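Long-range contact in protection of telomeres protein poz1 (Schizosaccharomyces pombe, PDB 5WE0), which takes part in telomeric DNA binding and negatively regulates telomerase and telomere length: residues R150-E158 and L197-M207. Numbering follows the deposited sequence.
Sequences RWMAFHFLE and LIYVSQHKKKM
The C-terminal part of helix 130-157 and the following Glu158 pack antiparallel against helix 193-206: the axes of 150-157 and 197-206 approach to 10.1 Å, their directions 156° apart. The backbones draw together toward one end, Glu158 facing Leu197 and Phe154 facing Val200, and part at the other, where Trp151 and Lys204 bridge the wider gap. With CG anti to its carbonyl carbon and the chain extended beyond (chi2 -169°), Lys204 runs between the two aromatic residues: CG lies 3.6 Å from Phe154 CD2, and CE sits over one face of Trp151, 4.0 Å from the centroid of the six-membered ring, as a CH-pi contact. Its ammonium forms a salt bridge, Lys204 NZ to Glu158 OE1 at 3.0 Å, meeting the oxygen from above the carboxylate plane. Phe154 also brings CZ to 3.5 Å from His203 CB. The two methyls of Val200 have different partners: CG2 rests 3.9 Å from Leu157 CB, while CG1 lies against the carboxylate of Glu158. At the wider end, the indole edge gives a weak hydrogen bond from Trp151 NE1 to Met207 O (3.5 Å). Arg150 crosses Met207 at about a right angle, the guanidinium edge bringing NH1 to 3.1 Å from Met207 CB; this buried nitrogen has no polar partner in the model. Arg150, Tyr199, His203 and Met207 also touch the chain of another protein, so both segments contribute to the surface that meets it. The arrangement is an antiparallel helix pair within an all-helical fold, with helices 164-174 and 179-188 between its partners in sequence.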
ATOM      1  N   ARG A 150       8.490  -9.478   0.963  1.00 26.68           N
ATOM      2  CA  ARG A 150       9.624 -10.202   0.425  1.00 30.88           C
ATOM      3  C   ARG A 150      10.551  -9.269  -0.355  1.00 33.46           C
ATOM      4  O   ARG A 150      11.785  -9.348  -0.230  1.00 30.28           O
ATOM      5  CB  ARG A 150       9.120 -11.339  -0.450  1.00 32.88           C
ATOM      6  CG  ARG A 150      10.221 -12.271  -0.855  1.00 46.22           C
ATOM      7  CD  ARG A 150       9.730 -13.700  -0.838  1.00 54.39           C
ATOM      8  NE  ARG A 150       9.605 -14.120  -2.225  1.00 65.43           N
ATOM      9  CZ  ARG A 150       9.362 -15.357  -2.623  1.00 63.87           C
ATOM     10  NH1 ARG A 150       9.297 -15.615  -3.923  1.00 66.44           N
ATOM     11  NH2 ARG A 150       9.190 -16.318  -1.727  1.00 67.12           N
ATOM     12  N   TRP A 151       9.983  -8.366  -1.157  1.00 29.17           N
ATOM     13  CA  TRP A 151      10.851  -7.467  -1.915  1.00 32.07           C
ATOM     14  C   TRP A 151      11.521  -6.431  -1.022  1.00 29.18           C
ATOM     15  O   TRP A 151      12.675  -6.059  -1.285  1.00 27.44           O
ATOM     16  CB  TRP A 151      10.065  -6.819  -3.051  1.00 25.18           C
ATOM     17  CG  TRP A 151      10.060  -7.756  -4.240  1.00 31.96           C
ATOM     18  CD1 TRP A 151       9.388  -8.957  -4.358  1.00 29.92           C
ATOM     19  CD2 TRP A 151      10.818  -7.605  -5.441  1.00 27.41           C
ATOM     20  NE1 TRP A 151       9.671  -9.542  -5.576  1.00 31.05           N
ATOM     21  CE2 TRP A 151      10.543  -8.729  -6.258  1.00 32.31           C
ATOM     22  CE3 TRP A 151      11.683  -6.618  -5.916  1.00 31.50           C
ATOM     23  CZ2 TRP A 151      11.097  -8.881  -7.521  1.00 38.82           C
ATOM     24  CZ3 TRP A 151      12.260  -6.783  -7.160  1.00 38.88           C
ATOM     25  CH2 TRP A 151      11.962  -7.904  -7.955  1.00 43.13           C
ATOM     26  N   MET A 152      10.854  -5.999   0.060  1.00 25.76           N
ATOM     27  CA  MET A 152      11.532  -5.198   1.077  1.00 26.93           C
ATOM     28  C   MET A 152      12.680  -5.988   1.708  1.00 28.60           C
ATOM     29  O   MET A 152      13.783  -5.461   1.885  1.00 33.07           O
ATOM     30  CB  MET A 152      10.544  -4.743   2.152  1.00 28.39           C
ATOM     31  CG  MET A 152      11.107  -3.732   3.151  1.00 23.07           C
ATOM     32  SD  MET A 152      11.536  -2.172   2.343  1.00 33.12           S
ATOM     33  CE  MET A 152      13.312  -2.062   2.603  1.00 30.21           C
ATOM     34  N   ALA A 153      12.444  -7.258   2.030  1.00 26.85           N
ATOM     35  CA  ALA A 153      13.511  -8.106   2.553  1.00 30.74           C
ATOM     36  C   ALA A 153      14.654  -8.233   1.552  1.00 29.20           C
ATOM     37  O   ALA A 153      15.823  -8.102   1.923  1.00 32.39           O
ATOM     38  CB  ALA A 153      12.959  -9.488   2.908  1.00 26.87           C
ATOM     39  N   PHE A 154      14.335  -8.460   0.272  1.00 29.70           N
ATOM     40  CA  PHE A 154      15.365  -8.507  -0.768  1.00 28.06           C
ATOM     41  C   PHE A 154      16.227  -7.250  -0.772  1.00 32.06           C
ATOM     42  O   PHE A 154      17.457  -7.324  -0.880  1.00 29.99           O
ATOM     43  CB  PHE A 154      14.728  -8.680  -2.139  1.00 26.60           C
ATOM     44  CG  PHE A 154      14.152 -10.037  -2.383  1.00 27.86           C
ATOM     45  CD1 PHE A 154      14.456 -11.100  -1.553  1.00 29.29           C
ATOM     46  CD2 PHE A 154      13.289 -10.247  -3.454  1.00 33.86           C
ATOM     47  CE1 PHE A 154      13.916 -12.353  -1.780  1.00 33.81           C
ATOM     48  CE2 PHE A 154      12.747 -11.496  -3.699  1.00 35.00           C
ATOM     49  CZ  PHE A 154      13.062 -12.556  -2.861  1.00 37.49           C
ATOM     50  N   HIS A 155      15.593  -6.076  -0.684  1.00 30.03           N
ATOM     51  CA  HIS A 155      16.358  -4.831  -0.704  1.00 27.46           C
ATOM     52  C   HIS A 155      17.319  -4.758   0.480  1.00 32.34           C
ATOM     53  O   HIS A 155      18.491  -4.394   0.307  1.00 33.61           O
ATOM     54  CB  HIS A 155      15.405  -3.637  -0.707  1.00 29.05           C
ATOM     55  CG  HIS A 155      16.088  -2.308  -0.763  1.00 32.80           C
ATOM     56  ND1 HIS A 155      16.433  -1.598   0.369  1.00 32.75           N
ATOM     57  CD2 HIS A 155      16.457  -1.539  -1.819  1.00 28.98           C
ATOM     58  CE1 HIS A 155      16.998  -0.457   0.014  1.00 32.36           C
ATOM     59  NE2 HIS A 155      17.028  -0.399  -1.307  1.00 33.91           N
ATOM     60  N   PHE A 156      16.842  -5.105   1.690  1.00 30.98           N
ATOM     61  CA  PHE A 156      17.716  -5.172   2.872  1.00 35.45           C
ATOM     62  C   PHE A 156      18.919  -6.076   2.620  1.00 31.30           C
ATOM     63  O   PHE A 156      20.062  -5.698   2.885  1.00 33.02           O
ATOM     64  CB  PHE A 156      16.950  -5.721   4.083  1.00 33.19           C
ATOM     65  CG  PHE A 156      16.211  -4.687   4.893  1.00 35.24           C
ATOM     66  CD1 PHE A 156      16.882  -3.664   5.530  1.00 36.47           C
ATOM     67  CD2 PHE A 156      14.823  -4.780   5.059  1.00 33.90           C
ATOM     68  CE1 PHE A 156      16.189  -2.740   6.312  1.00 39.24           C
ATOM     69  CE2 PHE A 156      14.125  -3.850   5.838  1.00 32.99           C
ATOM     70  CZ  PHE A 156      14.808  -2.837   6.458  1.00 31.46           C
ATOM     71  N   LEU A 157      18.673  -7.277   2.081  1.00 28.20           N
ATOM     72  CA  LEU A 157      19.721  -8.272   1.866  1.00 31.31           C
ATOM     73  C   LEU A 157      20.715  -7.871   0.777  1.00 35.74           C
ATOM     74  O   LEU A 157      21.775  -8.494   0.673  1.00 35.86           O
ATOM     75  CB  LEU A 157      19.112  -9.614   1.477  1.00 31.99           C
ATOM     76  CG  LEU A 157      18.270 -10.320   2.531  1.00 35.83           C
ATOM     77  CD1 LEU A 157      17.463 -11.447   1.900  1.00 29.12           C
ATOM     78  CD2 LEU A 157      19.153 -10.816   3.656  1.00 35.26           C
ATOM     79  N   GLU A 158      20.370  -6.912  -0.081  1.00 33.70           N
ATOM     80  CA  GLU A 158      21.223  -6.481  -1.178  1.00 34.73           C
ATOM     81  C   GLU A 158      22.132  -5.307  -0.823  1.00 33.99           C
ATOM     82  O   GLU A 158      22.836  -4.798  -1.705  1.00 30.26           O
ATOM     83  CB  GLU A 158      20.354  -6.113  -2.383  1.00 30.04           C
ATOM     84  CG  GLU A 158      19.778  -7.324  -3.098  1.00 36.94           C
ATOM     85  CD  GLU A 158      19.247  -6.996  -4.497  1.00 46.15           C
ATOM     86  OE1 GLU A 158      18.324  -6.149  -4.609  1.00 49.82           O
ATOM     87  OE2 GLU A 158      19.743  -7.592  -5.480  1.00 45.74           O
ATOM     88  N   LEU A 197      23.533 -12.024  -2.778  1.00 36.48           N
ATOM     89  CA  LEU A 197      23.113 -11.480  -4.064  1.00 38.70           C
ATOM     90  C   LEU A 197      22.731 -12.585  -5.045  1.00 37.85           C
ATOM     91  O   LEU A 197      21.762 -12.436  -5.797  1.00 38.83           O
ATOM     92  CB  LEU A 197      24.216 -10.589  -4.642  1.00 33.42           C
ATOM     93  CG  LEU A 197      24.485  -9.262  -3.907  1.00 36.49           C
ATOM     94  CD1 LEU A 197      25.624  -8.536  -4.555  1.00 36.93           C
ATOM     95  CD2 LEU A 197      23.269  -8.343  -3.875  1.00 34.59           C
ATOM     96  N   ILE A 198      23.454 -13.708  -5.034  1.00 37.45           N
ATOM     97  CA  ILE A 198      23.096 -14.836  -5.892  1.00 39.96           C
ATOM     98  C   ILE A 198      21.721 -15.364  -5.503  1.00 43.11           C
ATOM     99  O   ILE A 198      20.868 -15.635  -6.357  1.00 41.92           O
ATOM    100  CB  ILE A 198      24.160 -15.949  -5.815  1.00 38.95           C
ATOM    101  CG1 ILE A 198      25.433 -15.557  -6.563  1.00 43.24           C
ATOM    102  CG2 ILE A 198      23.610 -17.269  -6.360  1.00 40.88           C
ATOM    103  CD1 ILE A 198      26.558 -16.557  -6.392  1.00 38.98           C
ATOM    104  N   TYR A 199      21.493 -15.516  -4.197  1.00 40.21           N
ATOM    105  CA  TYR A 199      20.224 -16.041  -3.718  1.00 43.10           C
ATOM    106  C   TYR A 199      19.082 -15.070  -4.002  1.00 43.90           C
ATOM    107  O   TYR A 199      17.992 -15.485  -4.403  1.00 46.37           O
ATOM    108  CB  TYR A 199      20.323 -16.318  -2.216  1.00 44.23           C
ATOM    109  CG  TYR A 199      18.969 -16.387  -1.531  1.00 59.63           C
ATOM    110  CD1 TYR A 199      18.284 -15.210  -1.175  1.00 59.30           C
ATOM    111  CD2 TYR A 199      18.382 -17.611  -1.211  1.00 61.67           C
ATOM    112  CE1 TYR A 199      17.056 -15.255  -0.593  1.00 56.57           C
ATOM    113  CE2 TYR A 199      17.149 -17.656  -0.589  1.00 66.37           C
ATOM    114  CZ  TYR A 199      16.506 -16.473  -0.282  1.00 64.93           C
ATOM    115  OH  TYR A 199      15.289 -16.498   0.331  1.00 78.37           O
ATOM    116  N   VAL A 200      19.296 -13.776  -3.760  1.00 38.65           N
ATOM    117  CA  VAL A 200      18.252 -12.800  -4.046  1.00 39.45           C
ATOM    118  C   VAL A 200      17.913 -12.789  -5.538  1.00 42.78           C
ATOM    119  O   VAL A 200      16.737 -12.704  -5.917  1.00 42.27           O
ATOM    120  CB  VAL A 200      18.660 -11.411  -3.517  1.00 38.38           C
ATOM    121  CG1 VAL A 200      17.792 -10.330  -4.130  1.00 36.34           C
ATOM    122  CG2 VAL A 200      18.522 -11.374  -1.998  1.00 38.36           C
ATOM    123  N   SER A 201      18.927 -12.902  -6.406  1.00 40.67           N
ATOM    124  CA  SER A 201      18.674 -12.910  -7.850  1.00 44.67           C
ATOM    125  C   SER A 201      17.811 -14.088  -8.262  1.00 40.44           C
ATOM    126  O   SER A 201      16.939 -13.953  -9.127  1.00 41.85           O
ATOM    127  CB  SER A 201      19.988 -12.940  -8.630  1.00 35.61           C
ATOM    128  OG  SER A 201      20.408 -11.616  -8.880  1.00 45.81           O
ATOM    129  N   GLN A 202      18.085 -15.261  -7.695  1.00 36.91           N
ATOM    130  CA  GLN A 202      17.318 -16.460  -8.002  1.00 45.59           C
ATOM    131  C   GLN A 202      15.867 -16.325  -7.551  1.00 46.04           C
ATOM    132  O   GLN A 202      14.941 -16.708  -8.276  1.00 49.27           O
ATOM    133  CB  GLN A 202      17.971 -17.662  -7.328  1.00 48.54           C
ATOM    134  CG  GLN A 202      19.183 -18.211  -8.045  1.00 59.50           C
ATOM    135  CD  GLN A 202      19.646 -19.534  -7.456  1.00 71.29           C
ATOM    136  OE1 GLN A 202      18.849 -20.466  -7.320  1.00 77.73           O
ATOM    137  NE2 GLN A 202      20.927 -19.625  -7.106  1.00 68.67           N
ATOM    138  N   HIS A 203      15.647 -15.815  -6.342  1.00 44.62           N
ATOM    139  CA  HIS A 203      14.278 -15.681  -5.857  1.00 46.04           C
ATOM    140  C   HIS A 203      13.529 -14.566  -6.576  1.00 44.23           C
ATOM    141  O   HIS A 203      12.325 -14.695  -6.811  1.00 47.08           O
ATOM    142  CB  HIS A 203      14.301 -15.491  -4.349  1.00 43.85           C
ATOM    143  CG  HIS A 203      14.448 -16.782  -3.620  1.00 54.02           C
ATOM    144  ND1 HIS A 203      13.368 -17.506  -3.166  1.00 63.31           N
ATOM    145  CD2 HIS A 203      15.541 -17.538  -3.366  1.00 59.18           C
ATOM    146  CE1 HIS A 203      13.795 -18.625  -2.608  1.00 69.34           C
ATOM    147  NE2 HIS A 203      15.111 -18.671  -2.720  1.00 65.56           N
ATOM    148  N   LYS A 204      14.220 -13.490  -6.974  1.00 45.36           N
ATOM    149  CA  LYS A 204      13.564 -12.465  -7.783  1.00 45.04           C
ATOM    150  C   LYS A 204      13.123 -13.033  -9.126  1.00 50.88           C
ATOM    151  O   LYS A 204      12.055 -12.672  -9.642  1.00 46.44           O
ATOM    152  CB  LYS A 204      14.488 -11.261  -7.988  1.00 40.15           C
ATOM    153  CG  LYS A 204      14.552 -10.351  -6.780  1.00 40.69           C
ATOM    154  CD  LYS A 204      15.252  -9.022  -7.037  1.00 44.48           C
ATOM    155  CE  LYS A 204      15.245  -8.181  -5.749  1.00 44.95           C
ATOM    156  NZ  LYS A 204      15.667  -6.759  -5.938  1.00 54.18           N
ATOM    157  N   LYS A 205      13.927 -13.934  -9.705  1.00 50.67           N
ATOM    158  CA  LYS A 205      13.532 -14.573 -10.957  1.00 53.38           C
ATOM    159  C   LYS A 205      12.373 -15.545 -10.739  1.00 52.11           C
ATOM    160  O   LYS A 205      11.475 -15.645 -11.584  1.00 51.62           O
ATOM    161  CB  LYS A 205      14.736 -15.277 -11.593  1.00 52.73           C
ATOM    162  CG  LYS A 205      15.691 -14.316 -12.332  1.00 53.18           C
ATOM    163  CD  LYS A 205      15.094 -13.841 -13.672  1.00 55.20           C
ATOM    164  CE  LYS A 205      15.994 -12.830 -14.393  1.00 62.96           C
ATOM    165  NZ  LYS A 205      17.462 -13.161 -14.320  1.00 63.29           N
ATOM    166  N   LYS A 206      12.367 -16.256  -9.608  1.00 49.21           N
ATOM    167  CA  LYS A 206      11.275 -17.166  -9.258  1.00 51.24           C
ATOM    168  C   LYS A 206       9.950 -16.445  -9.021  1.00 55.72           C
ATOM    169  O   LYS A 206       8.904 -17.101  -8.957  1.00 58.04           O
ATOM    170  CB  LYS A 206      11.641 -17.953  -7.994  1.00 50.97           C
ATOM    171  CG  LYS A 206      11.975 -19.422  -8.205  1.00 59.37           C
ATOM    172  CD  LYS A 206      12.588 -20.045  -6.936  1.00 57.56           C
ATOM    173  CE  LYS A 206      14.102 -20.212  -7.083  1.00 59.78           C
ATOM    174  NZ  LYS A 206      14.837 -20.271  -5.777  1.00 62.11           N
ATOM    175  N   MET A 207       9.970 -15.124  -8.879  1.00 57.07           N
ATOM    176  CA  MET A 207       8.813 -14.411  -8.366  1.00 49.75           C
ATOM    177  C   MET A 207       8.910 -12.934  -8.750  1.00 44.01           C
ATOM    178  O   MET A 207       9.080 -12.069  -7.878  1.00 40.47           O
ATOM    179  CB  MET A 207       8.730 -14.598  -6.849  1.00 52.75           C
ATOM    180  CG  MET A 207       7.316 -14.415  -6.342  1.00 66.22           C
ATOM    181  SD  MET A 207       6.240 -15.839  -6.619  1.00 73.03           S
ATOM    182  CE  MET A 207       5.576 -15.493  -8.248  1.00 54.73           C
TER